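Local coordinates for EDD domain protein, DegV family (Ruminococcus gnavus, PDB 3JR7), which is of uncharacterised cellular role but, as a member of the DegV family, probably binds lipids such as fatty acids, at residues A200-T212 against Q219-M233. Residues are numbered along the deposited sequence; the frame is centred on the assembly and turned at random.
Sequences AGALNIKPIMGST and QKEKARGMKKALVKM
Ile208 sends CD1 between Ala229 CB, 3.9 Å away, and the backbone of Lys222, while its other branch, CG2, meets the methyl CE of Met233 at 4.0 Å. With CG1 anti to the carbonyl carbon (chi1 -68°) and chi2 at 70°, CD1 turns to the strand and Ala229, CG2 to Met233. A branched, apolar residue suits this buried place; an alanine here would probably open a gap between Ala229 and the Lys222 backbone and deprive the Met233 methyl of its contact with CG2. Next along this face Lys206 lays its CB on the CB of small Ala229 at 3.7 Å and crosses the Met226 side chain at about a right angle, Lys206 CE pressed on Met226 CE at a tight 3.4 Å. A lysine's aliphatic part suits this packing, while its amine makes a long, weak ion pair with Glu181. The strands form an antiparallel beta hairpin at the margin of a mixed sheet, with helix 226-233 nearly parallel to strand 205-211 (16°). Opposite Ile208 the register slips in a classic beta bulge: Ile208 O accepts from Lys220 N at 2.8 Å, nearly along the C=O axis, and from Glu221 N at a longer 3.3 Å, in the carbonyl plane on a lone pair. Gly225, the N-cap residue, whose positive phi suits glycine, donates its N to Asn204 O at 2.7 Å. Farther out, Lys232 NZ bonds Lys222 O at 2.7 Å, and Val179 of strand 176-179 touches Ile208, Met226 and Met233.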
loop_
_atom_site.group_PDB
_atom_site.type_symbol
_atom_site.label_atom_id
_atom_site.label_comp_id
_atom_site.label_asym_id
_atom_site.label_seq_id
_atom_site.Cartn_x
_atom_site.Cartn_y
_atom_site.Cartn_z
ATOM N N ALA A 200 -13.344 21.942 12.746
ATOM C CA ALA A 200 -13.800 22.246 11.396
ATOM C C ALA A 200 -13.582 23.738 11.059
ATOM O O ALA A 200 -14.510 24.550 11.094
ATOM C CB ALA A 200 -15.255 21.840 11.212
ATOM N N GLY A 201 -12.339 24.093 10.752
ATOM C CA GLY A 201 -12.005 25.428 10.243
ATOM C C GLY A 201 -12.420 25.618 8.783
ATOM O O GLY A 201 -13.491 25.153 8.378
ATOM N N ALA A 202 -11.562 26.290 8.002
ATOM C CA ALA A 202 -11.827 26.591 6.590
ATOM C C ALA A 202 -12.302 25.356 5.826
ATOM O O ALA A 202 -11.689 24.296 5.914
ATOM C CB ALA A 202 -10.566 27.162 5.931
ATOM N N LEU A 203 -13.372 25.504 5.051
ATOM C CA LEU A 203 -13.951 24.356 4.338
ATOM C C LEU A 203 -13.046 23.734 3.246
ATOM O O LEU A 203 -13.280 22.580 2.851
ATOM C CB LEU A 203 -15.337 24.698 3.751
ATOM C CG LEU A 203 -16.533 24.572 4.723
ATOM C CD1 LEU A 203 -17.831 25.078 4.073
ATOM C CD2 LEU A 203 -16.707 23.113 5.237
ATOM N N ASN A 204 -12.035 24.478 2.781
ATOM C CA ASN A 204 -11.086 23.951 1.807
ATOM C C ASN A 204 -9.762 23.480 2.439
ATOM O O ASN A 204 -8.821 23.186 1.697
ATOM C CB ASN A 204 -10.816 24.948 0.664
ATOM C CG ASN A 204 -10.234 26.276 1.146
ATOM O OD1 ASN A 204 -10.412 26.673 2.317
ATOM N ND2 ASN A 204 -9.570 27.007 0.222
ATOM N N ILE A 205 -9.688 23.399 3.768
ATOM C CA ILE A 205 -8.469 22.898 4.424
ATOM C C ILE A 205 -8.196 21.457 4.013
ATOM O O ILE A 205 -9.102 20.655 3.983
ATOM C CB ILE A 205 -8.552 22.971 5.949
ATOM C CG1 ILE A 205 -8.031 24.316 6.394
ATOM C CG2 ILE A 205 -7.496 22.143 6.576
ATOM C CD1 ILE A 205 -6.504 24.335 6.323
ATOM N N LYS A 206 -6.981 21.158 3.609
ATOM C CA LYS A 206 -6.614 19.784 3.247
ATOM C C LYS A 206 -5.460 19.352 4.162
ATOM O O LYS A 206 -4.388 19.908 4.051
ATOM C CB LYS A 206 -6.151 19.706 1.796
ATOM C CG LYS A 206 -7.122 20.166 0.757
ATOM C CD LYS A 206 -8.356 19.313 0.735
ATOM C CE LYS A 206 -9.134 19.520 -0.499
ATOM N NZ LYS A 206 -10.182 20.546 -0.319
ATOM N N PRO A 207 -5.691 18.380 5.082
ATOM C CA PRO A 207 -4.592 17.791 5.824
ATOM C C PRO A 207 -3.583 17.057 4.932
ATOM O O PRO A 207 -3.972 16.350 3.999
ATOM C CB PRO A 207 -5.279 16.784 6.756
ATOM C CG PRO A 207 -6.690 17.174 6.796
ATOM C CD PRO A 207 -6.993 17.823 5.489
ATOM N N ILE A 208 -2.307 17.222 5.224
ATOM C CA ILE A 208 -1.295 16.379 4.657
ATOM C C ILE A 208 -1.070 15.280 5.702
ATOM O O ILE A 208 -0.686 15.561 6.848
ATOM C CB ILE A 208 0.027 17.086 4.397
ATOM C CG1 ILE A 208 -0.094 18.145 3.270
ATOM C CG2 ILE A 208 1.079 16.030 3.991
ATOM C CD1 ILE A 208 -0.922 19.381 3.651
HETATM N N MSE A 209 -1.358 14.042 5.331
HETATM C CA MSE A 209 -1.297 12.950 6.299
HETATM C C MSE A 209 -0.071 12.106 5.973
HETATM O O MSE A 209 0.509 12.220 4.903
HETATM C CB MSE A 209 -2.525 12.066 6.235
HETATM C CG MSE A 209 -3.843 12.768 6.313
HETATM SE SE MSE A 209 -4.148 13.462 8.088
HETATM C CE MSE A 209 -4.274 11.871 9.092
ATOM N N GLY A 210 0.287 11.231 6.906
ATOM C CA GLY A 210 1.412 10.352 6.727
ATOM C C GLY A 210 1.439 9.169 7.698
ATOM O O GLY A 210 0.658 9.104 8.652
ATOM N N SER A 211 2.345 8.246 7.434
ATOM C CA SER A 211 2.660 7.161 8.349
ATOM C C SER A 211 3.475 7.647 9.531
ATOM O O SER A 211 4.210 8.615 9.413
ATOM C CB SER A 211 3.520 6.093 7.664
ATOM O OG SER A 211 4.711 6.647 7.125
ATOM N N THR A 212 3.378 6.892 10.629
ATOM C CA THR A 212 4.319 6.938 11.707
ATOM C C THR A 212 5.186 5.741 11.535
ATOM O O THR A 212 4.795 4.814 10.824
ATOM C CB THR A 212 3.599 6.828 13.110
ATOM O OG1 THR A 212 2.928 5.563 13.260
ATOM C CG2 THR A 212 2.589 7.964 13.272
ATOM N N GLN A 219 -1.223 13.384 11.214
ATOM C CA GLN A 219 -1.235 14.603 10.423
ATOM C C GLN A 219 0.145 15.277 10.466
ATOM O O GLN A 219 0.713 15.514 11.529
ATOM C CB GLN A 219 -2.319 15.517 10.940
ATOM C CG GLN A 219 -2.443 16.753 10.082
ATOM C CD GLN A 219 -3.678 17.536 10.360
ATOM O OE1 GLN A 219 -3.647 18.743 10.297
ATOM N NE2 GLN A 219 -4.758 16.875 10.648
ATOM N N LYS A 220 0.704 15.535 9.300
ATOM C CA LYS A 220 1.997 16.171 9.153
ATOM C C LYS A 220 1.893 17.664 8.935
ATOM O O LYS A 220 2.816 18.382 9.259
ATOM C CB LYS A 220 2.693 15.599 7.918
ATOM C CG LYS A 220 2.795 14.068 7.887
ATOM C CD LYS A 220 3.697 13.575 8.962
ATOM C CE LYS A 220 5.158 13.660 8.566
ATOM N NZ LYS A 220 6.061 13.280 9.732
ATOM N N GLU A 221 0.805 18.117 8.305
ATOM C CA GLU A 221 0.632 19.534 7.909
ATOM C C GLU A 221 -0.794 19.737 7.445
ATOM O O GLU A 221 -1.601 18.810 7.453
ATOM C CB GLU A 221 1.591 19.915 6.767
ATOM C CG GLU A 221 2.802 20.682 7.189
ATOM C CD GLU A 221 2.499 22.138 7.592
ATOM O OE1 GLU A 221 3.473 22.849 7.861
ATOM O OE2 GLU A 221 1.325 22.589 7.597
ATOM N N LYS A 222 -1.073 20.948 6.980
ATOM C CA LYS A 222 -2.335 21.269 6.382
ATOM C C LYS A 222 -2.185 22.542 5.581
ATOM O O LYS A 222 -1.254 23.306 5.781
ATOM C CB LYS A 222 -3.416 21.491 7.447
ATOM C CG LYS A 222 -3.132 22.713 8.319
ATOM C CD LYS A 222 -4.223 22.882 9.345
ATOM C CE LYS A 222 -3.968 24.151 10.167
ATOM N NZ LYS A 222 -4.934 24.116 11.330
ATOM N N ALA A 223 -3.122 22.741 4.678
ATOM C CA ALA A 223 -3.126 23.891 3.799
ATOM C C ALA A 223 -4.535 24.126 3.292
ATOM O O ALA A 223 -5.330 23.173 3.167
ATOM C CB ALA A 223 -2.190 23.662 2.617
ATOM N N ARG A 224 -4.820 25.367 2.898
ATOM C CA ARG A 224 -6.081 25.684 2.239
ATOM C C ARG A 224 -6.030 25.389 0.770
ATOM O O ARG A 224 -5.281 25.981 0.035
ATOM C CB ARG A 224 -6.459 27.145 2.462
ATOM C CG ARG A 224 -6.707 27.445 3.892
ATOM C CD ARG A 224 -7.412 28.775 4.033
ATOM N NE ARG A 224 -7.666 29.040 5.435
ATOM C CZ ARG A 224 -8.196 30.170 5.900
ATOM N NH1 ARG A 224 -8.542 31.161 5.090
ATOM N NH2 ARG A 224 -8.371 30.307 7.195
ATOM N N GLY A 225 -6.848 24.462 0.334
ATOM C CA GLY A 225 -6.881 24.059 -1.049
ATOM C C GLY A 225 -5.810 23.052 -1.449
ATOM O O GLY A 225 -4.709 22.988 -0.883
HETATM N N MSE A 226 -6.133 22.298 -2.476
HETATM C CA MSE A 226 -5.340 21.161 -2.894
HETATM C C MSE A 226 -3.993 21.595 -3.455
HETATM O O MSE A 226 -3.001 20.893 -3.317
HETATM C CB MSE A 226 -6.161 20.412 -3.938
HETATM C CG MSE A 226 -5.601 19.218 -4.428
HETATM SE SE MSE A 226 -5.089 17.947 -3.085
HETATM C CE MSE A 226 -6.820 17.694 -2.157
ATOM N N LYS A 227 -3.957 22.743 -4.133
ATOM C CA LYS A 227 -2.736 23.176 -4.790
ATOM C C LYS A 227 -1.650 23.452 -3.766
ATOM O O LYS A 227 -0.490 23.002 -3.922
ATOM C CB LYS A 227 -2.994 24.432 -5.611
ATOM C CG LYS A 227 -1.777 24.851 -6.435
ATOM C CD LYS A 227 -2.073 26.129 -7.246
ATOM C CE LYS A 227 -1.044 27.208 -6.985
ATOM N NZ LYS A 227 -1.054 27.676 -5.529
ATOM N N LYS A 228 -2.006 24.200 -2.720
ATOM C CA LYS A 228 -1.044 24.457 -1.652
ATOM C C LYS A 228 -0.722 23.161 -0.854
ATOM O O LYS A 228 0.417 22.962 -0.425
ATOM C CB LYS A 228 -1.522 25.556 -0.734
ATOM C CG LYS A 228 -1.338 26.933 -1.341
ATOM C CD LYS A 228 -1.910 28.031 -0.415
ATOM C CE LYS A 228 -1.760 29.434 -1.035
ATOM N NZ LYS A 228 -1.371 30.382 0.093
ATOM N N ALA A 229 -1.707 22.292 -0.662
ATOM C CA ALA A 229 -1.474 21.043 0.088
ATOM C C ALA A 229 -0.470 20.143 -0.654
ATOM O O ALA A 229 0.381 19.500 -0.039
ATOM C CB ALA A 229 -2.796 20.302 0.358
ATOM N N LEU A 230 -0.528 20.111 -1.979
ATOM C CA LEU A 230 0.406 19.249 -2.706
ATOM C C LEU A 230 1.849 19.750 -2.571
ATOM O O LEU A 230 2.790 18.948 -2.420
ATOM C CB LEU A 230 -0.023 19.038 -4.147
ATOM C CG LEU A 230 -1.347 18.316 -4.300
ATOM C CD1 LEU A 230 -1.625 18.292 -5.791
ATOM C CD2 LEU A 230 -1.402 16.856 -3.700
ATOM N N VAL A 231 2.020 21.066 -2.566
ATOM C CA VAL A 231 3.334 21.662 -2.320
ATOM C C VAL A 231 3.814 21.320 -0.917
ATOM O O VAL A 231 4.953 20.932 -0.746
ATOM C CB VAL A 231 3.295 23.221 -2.500
ATOM C CG1 VAL A 231 4.591 23.895 -2.030
ATOM C CG2 VAL A 231 2.958 23.573 -3.984
ATOM N N LYS A 232 2.965 21.482 0.092
ATOM C CA LYS A 232 3.365 21.162 1.450
ATOM C C LYS A 232 3.677 19.654 1.583
ATOM O O LYS A 232 4.608 19.279 2.298
ATOM C CB LYS A 232 2.300 21.552 2.470
ATOM C CG LYS A 232 2.103 23.029 2.631
ATOM C CD LYS A 232 1.705 23.432 4.037
ATOM C CE LYS A 232 1.143 24.867 4.089
ATOM N NZ LYS A 232 0.620 25.226 5.458
HETATM N N MSE A 233 2.912 18.806 0.907
HETATM C CA MSE A 233 3.228 17.357 0.908
HETATM C C MSE A 233 4.622 17.103 0.324
HETATM O O MSE A 233 5.441 16.428 0.962
HETATM C CB MSE A 233 2.196 16.513 0.153
HETATM C CG MSE A 233 2.566 15.020 0.222
HETATM SE SE MSE A 233 1.166 13.867 -0.360
HETATM C CE MSE A 233 -0.250 14.944 0.395
#